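PDB 4QPV: uncharacterized protein from Staphylococcus aureus subsp. aureus Mu50, which is of unknown function and belongs to the DUF1672 family, whose unusual fold is built from repeats of a kinked helix and three strands. Local coordinates for residues R218-F232 with D257-I269. Numbering follows the deposited sequence.
Sequences RPYVVTTLFSTKDNF and DLNVSLQISNKYI
The Y220 ring carries N259 on one face. CB of N259 makes a CH-pi contact, 3.9 Å from the ring centroid, and the N259 amide plane is turned 35° from the ring. ND2 of N259 lies over the rim of the same face and gives a weak hydrogen bond to O of R218; a water also links this ND2 to N of R218. OD1 of N259 accepts from the backbone N of H289. The F232 ring lays one face on the S265-N266 peptide, with CE2 3.6 Å from N of N266. The F226 ring meets O of N266, O of Y268 and CD1 of I269 at its edge. NH1 of R218 gives a hydrogen bond to O of D257, 2.8 Å away and near the guanidinium plane.

Between these groups, 220-223 and 259-265 pair as parallel strands, 12° apart. N of V221 bonds to O of N259 at 2.7 Å. The regular pattern breaks near T223. Its chi1 of 73° sets OG1 between backbone N and carbonyl carbon, where it accepts from N of Q263 at 2.7 Å. The side chain thus replaces a backbone carbonyl. O of T223 is buried without a partner. Pairing resumes with a weak bond from N of L225 to O of Q263 and ends with N of S227 bonded to O of S265. Beyond it, K267 bends back so that NZ forms a salt bridge with OD1 of D230, 2.7 Å away.

The two strands belong to a beta-alpha-beta unit. Its helix 234-249 packs on L262, I264 and F232. The other edge of 220-227 pairs antiparallel with 175-178 and, further along, with 154-155. Strand 282-285 pairs with 259-265.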
loop_
_atom_site.group_PDB
_atom_site.type_symbol
_atom_site.label_atom_id
_atom_site.label_comp_id
_atom_site.label_asym_id
_atom_site.label_seq_id
_atom_site.Cartn_x
_atom_site.Cartn_y
_atom_site.Cartn_z
ATOM N N ARG A 218 -8.483 -15.169 2.266
ATOM C CA ARG A 218 -8.490 -14.320 1.075
ATOM C C ARG A 218 -7.838 -12.978 1.391
ATOM O O ARG A 218 -7.966 -12.493 2.527
ATOM C CB ARG A 218 -9.927 -14.076 0.556
ATOM C CG ARG A 218 -10.858 -15.296 0.590
ATOM C CD ARG A 218 -10.635 -16.253 -0.560
ATOM N NE ARG A 218 -11.567 -17.384 -0.506
ATOM C CZ ARG A 218 -12.693 -17.466 -1.208
ATOM N NH1 ARG A 218 -13.039 -16.492 -2.036
ATOM N NH2 ARG A 218 -13.477 -18.531 -1.095
ATOM N N PRO A 219 -7.164 -12.344 0.407
ATOM C CA PRO A 219 -6.645 -10.984 0.636
ATOM C C PRO A 219 -7.770 -10.022 1.038
ATOM O O PRO A 219 -8.942 -10.247 0.717
ATOM C CB PRO A 219 -6.057 -10.583 -0.721
ATOM C CG PRO A 219 -5.880 -11.849 -1.473
ATOM C CD PRO A 219 -6.940 -12.778 -0.987
ATOM N N TYR A 220 -7.406 -8.963 1.762
ATOM C CA TYR A 220 -8.349 -7.958 2.226
ATOM C C TYR A 220 -8.196 -6.672 1.438
ATOM O O TYR A 220 -7.077 -6.169 1.288
ATOM C CB TYR A 220 -8.122 -7.657 3.721
ATOM C CG TYR A 220 -8.575 -8.751 4.659
ATOM C CD1 TYR A 220 -7.777 -9.866 4.904
ATOM C CD2 TYR A 220 -9.773 -8.641 5.357
ATOM C CE1 TYR A 220 -8.200 -10.886 5.761
ATOM C CE2 TYR A 220 -10.201 -9.647 6.225
ATOM C CZ TYR A 220 -9.410 -10.767 6.427
ATOM O OH TYR A 220 -9.836 -11.741 7.304
ATOM N N VAL A 221 -9.325 -6.132 0.965
ATOM C CA VAL A 221 -9.414 -4.817 0.328
ATOM C C VAL A 221 -10.095 -3.880 1.343
ATOM O O VAL A 221 -11.196 -4.183 1.779
ATOM C CB VAL A 221 -10.181 -4.836 -1.016
ATOM C CG1 VAL A 221 -10.380 -3.417 -1.551
ATOM C CG2 VAL A 221 -9.481 -5.711 -2.047
ATOM N N VAL A 222 -9.439 -2.779 1.739
ATOM C CA VAL A 222 -10.021 -1.813 2.685
ATOM C C VAL A 222 -10.011 -0.427 2.026
ATOM O O VAL A 222 -8.945 0.040 1.637
ATOM C CB VAL A 222 -9.289 -1.801 4.075
ATOM C CG1 VAL A 222 -9.974 -0.840 5.042
ATOM C CG2 VAL A 222 -9.222 -3.205 4.697
ATOM N N THR A 223 -11.169 0.229 1.916
ATOM C CA THR A 223 -11.212 1.571 1.319
ATOM C C THR A 223 -10.654 2.631 2.300
ATOM O O THR A 223 -10.620 2.407 3.517
ATOM C CB THR A 223 -12.612 1.969 0.795
ATOM O OG1 THR A 223 -13.502 2.244 1.896
ATOM C CG2 THR A 223 -13.199 0.957 -0.220
ATOM N N THR A 224 -10.211 3.769 1.742
ATOM C CA THR A 224 -9.654 4.916 2.485
ATOM C C THR A 224 -10.376 6.127 1.928
ATOM O O THR A 224 -9.855 6.836 1.063
ATOM C CB THR A 224 -8.107 5.004 2.337
ATOM O OG1 THR A 224 -7.771 5.162 0.950
ATOM C CG2 THR A 224 -7.376 3.785 2.943
ATOM N N LEU A 225 -11.637 6.293 2.333
ATOM C CA LEU A 225 -12.457 7.393 1.811
ATOM C C LEU A 225 -12.567 8.535 2.810
ATOM O O LEU A 225 -12.650 8.324 4.018
ATOM C CB LEU A 225 -13.859 6.898 1.429
ATOM C CG LEU A 225 -13.901 5.651 0.526
ATOM C CD1 LEU A 225 -15.350 5.257 0.228
ATOM C CD2 LEU A 225 -13.102 5.879 -0.796
ATOM N N PHE A 226 -12.570 9.748 2.280
ATOM C CA PHE A 226 -12.674 10.974 3.069
ATOM C C PHE A 226 -13.975 11.682 2.698
ATOM O O PHE A 226 -14.168 12.078 1.539
ATOM C CB PHE A 226 -11.450 11.863 2.799
ATOM C CG PHE A 226 -10.128 11.215 3.144
ATOM C CD1 PHE A 226 -9.477 10.386 2.223
ATOM C CD2 PHE A 226 -9.526 11.437 4.383
ATOM C CE1 PHE A 226 -8.242 9.802 2.537
ATOM C CE2 PHE A 226 -8.254 10.912 4.665
ATOM C CZ PHE A 226 -7.626 10.094 3.742
ATOM N N SER A 227 -14.888 11.833 3.669
ATOM C CA SER A 227 -16.142 12.527 3.415
ATOM C C SER A 227 -15.894 13.971 2.934
ATOM O O SER A 227 -14.944 14.612 3.386
ATOM C CB SER A 227 -16.989 12.561 4.680
ATOM O OG SER A 227 -18.197 13.261 4.451
ATOM N N THR A 228 -16.754 14.485 2.054
ATOM C CA THR A 228 -16.671 15.887 1.621
ATOM C C THR A 228 -17.631 16.743 2.466
ATOM O O THR A 228 -17.710 17.954 2.254
ATOM C CB THR A 228 -16.948 16.058 0.111
ATOM O OG1 THR A 228 -18.261 15.595 -0.174
ATOM C CG2 THR A 228 -15.923 15.341 -0.773
ATOM N N LYS A 229 -18.359 16.126 3.417
ATOM C CA LYS A 229 -19.274 16.845 4.328
ATOM C C LYS A 229 -18.492 17.715 5.296
ATOM O O LYS A 229 -17.541 17.233 5.903
ATOM C CB LYS A 229 -20.138 15.883 5.169
ATOM C CG LYS A 229 -21.051 14.960 4.379
ATOM C CD LYS A 229 -21.770 14.027 5.339
ATOM C CE LYS A 229 -22.761 13.133 4.640
ATOM N NZ LYS A 229 -23.536 12.325 5.622
ATOM N N ASP A 230 -18.942 18.958 5.514
ATOM C CA ASP A 230 -18.297 19.830 6.503
ATOM C C ASP A 230 -18.598 19.314 7.919
ATOM O O ASP A 230 -17.793 19.498 8.824
ATOM C CB ASP A 230 -18.785 21.288 6.354
ATOM C CG ASP A 230 -18.700 21.874 4.953
ATOM O OD1 ASP A 230 -17.640 21.709 4.297
ATOM O OD2 ASP A 230 -19.682 22.520 4.520
ATOM N N ASN A 231 -19.727 18.605 8.078
ATOM C CA ASN A 231 -20.229 18.125 9.365
ATOM C C ASN A 231 -20.290 16.587 9.458
ATOM O O ASN A 231 -21.222 16.056 10.066
ATOM C CB ASN A 231 -21.640 18.714 9.570
ATOM C CG ASN A 231 -22.659 18.278 8.520
ATOM O OD1 ASN A 231 -22.325 17.751 7.444
ATOM N ND2 ASN A 231 -23.930 18.456 8.820
ATOM N N PHE A 232 -19.314 15.872 8.879
ATOM C CA PHE A 232 -19.295 14.417 8.943
ATOM C C PHE A 232 -19.362 13.896 10.375
ATOM O O PHE A 232 -18.627 14.366 11.235
ATOM C CB PHE A 232 -18.010 13.852 8.278
ATOM C CG PHE A 232 -17.762 12.376 8.513
ATOM C CD1 PHE A 232 -18.292 11.418 7.651
ATOM C CD2 PHE A 232 -17.016 11.941 9.607
ATOM C CE1 PHE A 232 -18.050 10.061 7.856
ATOM C CE2 PHE A 232 -16.789 10.578 9.822
ATOM C CZ PHE A 232 -17.319 9.646 8.953
ATOM N N ASP A 257 -14.787 -12.557 -4.668
ATOM C CA ASP A 257 -13.936 -13.609 -4.099
ATOM C C ASP A 257 -12.879 -13.068 -3.099
ATOM O O ASP A 257 -12.125 -13.866 -2.542
ATOM C CB ASP A 257 -13.245 -14.421 -5.222
ATOM C CG ASP A 257 -12.369 -13.614 -6.174
ATOM O OD1 ASP A 257 -12.223 -12.381 -5.963
ATOM O OD2 ASP A 257 -11.835 -14.210 -7.133
ATOM N N LEU A 258 -12.810 -11.731 -2.874
ATOM C CA LEU A 258 -11.881 -11.183 -1.880
ATOM C C LEU A 258 -12.657 -10.697 -0.661
ATOM O O LEU A 258 -13.883 -10.615 -0.710
ATOM C CB LEU A 258 -11.019 -10.017 -2.462
ATOM C CG LEU A 258 -10.149 -10.338 -3.684
ATOM C CD1 LEU A 258 -9.299 -9.129 -4.084
ATOM C CD2 LEU A 258 -9.249 -11.552 -3.441
ATOM N N ASN A 259 -11.948 -10.370 0.433
ATOM C CA ASN A 259 -12.580 -9.723 1.592
ATOM C C ASN A 259 -12.574 -8.238 1.268
ATOM O O ASN A 259 -11.515 -7.702 0.926
ATOM C CB ASN A 259 -11.857 -10.040 2.891
ATOM C CG ASN A 259 -11.955 -11.488 3.259
ATOM O OD1 ASN A 259 -13.048 -12.045 3.318
ATOM N ND2 ASN A 259 -10.814 -12.143 3.449
ATOM N N VAL A 260 -13.760 -7.612 1.201
ATOM C CA VAL A 260 -13.855 -6.200 0.821
ATOM C C VAL A 260 -14.631 -5.462 1.912
ATOM O O VAL A 260 -15.727 -5.868 2.278
ATOM C CB VAL A 260 -14.461 -5.987 -0.600
ATOM C CG1 VAL A 260 -14.566 -4.491 -0.948
ATOM C CG2 VAL A 260 -13.635 -6.724 -1.669
ATOM N N SER A 261 -14.054 -4.358 2.394
ATOM C CA SER A 261 -14.610 -3.554 3.483
ATOM C C SER A 261 -14.608 -2.069 3.113
ATOM O O SER A 261 -13.607 -1.527 2.630
ATOM C CB SER A 261 -13.785 -3.800 4.753
ATOM O OG SER A 261 -14.146 -2.970 5.842
ATOM N N LEU A 262 -15.724 -1.408 3.391
ATOM C CA LEU A 262 -15.887 0.003 3.125
ATOM C C LEU A 262 -15.582 0.799 4.393
ATOM O O LEU A 262 -16.180 0.545 5.442
ATOM C CB LEU A 262 -17.362 0.173 2.692
ATOM C CG LEU A 262 -17.818 1.343 1.850
ATOM C CD1 LEU A 262 -17.005 1.485 0.535
ATOM C CD2 LEU A 262 -19.304 1.198 1.537
ATOM N N GLN A 263 -14.621 1.738 4.312
ATOM C CA GLN A 263 -14.297 2.664 5.392
ATOM C C GLN A 263 -14.373 4.081 4.872
ATOM O O GLN A 263 -13.928 4.360 3.754
ATOM C CB GLN A 263 -12.923 2.427 6.038
ATOM C CG GLN A 263 -12.830 1.148 6.880
ATOM C CD GLN A 263 -11.537 1.084 7.679
ATOM O OE1 GLN A 263 -10.622 1.879 7.511
ATOM N NE2 GLN A 263 -11.415 0.110 8.550
ATOM N N ILE A 264 -14.928 4.977 5.701
ATOM C CA ILE A 264 -15.038 6.407 5.430
ATOM C C ILE A 264 -14.752 7.164 6.730
ATOM O O ILE A 264 -15.112 6.706 7.814
ATOM C CB ILE A 264 -16.394 6.836 4.776
ATOM C CG1 ILE A 264 -16.270 8.272 4.150
ATOM C CG2 ILE A 264 -17.571 6.719 5.785
ATOM C CD1 ILE A 264 -17.386 8.742 3.177
ATOM N N SER A 265 -14.107 8.318 6.602
ATOM C CA SER A 265 -13.787 9.191 7.733
ATOM C C SER A 265 -14.099 10.656 7.380
ATOM O O SER A 265 -14.615 10.933 6.292
ATOM C CB SER A 265 -12.319 9.028 8.113
ATOM O OG SER A 265 -11.480 9.431 7.034
ATOM N N ASN A 266 -13.691 11.605 8.239
ATOM C CA ASN A 266 -13.904 13.023 7.928
ATOM C C ASN A 266 -12.905 13.464 6.813
ATOM O O ASN A 266 -12.091 12.651 6.339
ATOM C CB ASN A 266 -13.836 13.894 9.200
ATOM C CG ASN A 266 -12.468 14.053 9.825
ATOM O OD1 ASN A 266 -11.424 13.816 9.202
ATOM N ND2 ASN A 266 -12.445 14.519 11.065
ATOM N N LYS A 267 -12.995 14.729 6.366
ATOM C CA LYS A 267 -12.224 15.214 5.217
ATOM C C LYS A 267 -10.752 15.488 5.495
ATOM O O LYS A 267 -10.034 15.872 4.569
ATOM C CB LYS A 267 -12.878 16.511 4.671
ATOM C CG LYS A 267 -12.793 17.720 5.599
ATOM C CD LYS A 267 -13.318 19.001 4.935
ATOM C CE LYS A 267 -14.826 19.068 4.822
ATOM N NZ LYS A 267 -15.272 20.360 4.230
ATOM N N TYR A 268 -10.297 15.326 6.749
ATOM C CA TYR A 268 -8.947 15.750 7.120
ATOM C C TYR A 268 -7.917 14.643 7.179
ATOM O O TYR A 268 -8.253 13.474 7.314
ATOM C CB TYR A 268 -8.975 16.469 8.469
ATOM C CG TYR A 268 -9.853 17.699 8.451
ATOM C CD1 TYR A 268 -9.422 18.879 7.847
ATOM C CD2 TYR A 268 -11.129 17.674 9.003
ATOM C CE1 TYR A 268 -10.239 20.009 7.801
ATOM C CE2 TYR A 268 -11.949 18.802 8.977
ATOM C CZ TYR A 268 -11.501 19.967 8.372
ATOM O OH TYR A 268 -12.305 21.083 8.343
ATOM N N ILE A 269 -6.647 15.037 7.093
ATOM C CA ILE A 269 -5.518 14.117 7.164
ATOM C C ILE A 269 -4.391 14.793 7.929
ATOM O O ILE A 269 -4.129 15.984 7.735
ATOM C CB ILE A 269 -5.069 13.585 5.761
ATOM C CG1 ILE A 269 -4.046 12.399 5.873
ATOM C CG2 ILE A 269 -4.534 14.695 4.850
ATOM C CD1 ILE A 269 -4.622 11.051 6.454
HETATM O O HOH W 1 -10.595 -15.030 4.418
HETATM O O HOH W 2 -15.370 16.138 7.274
#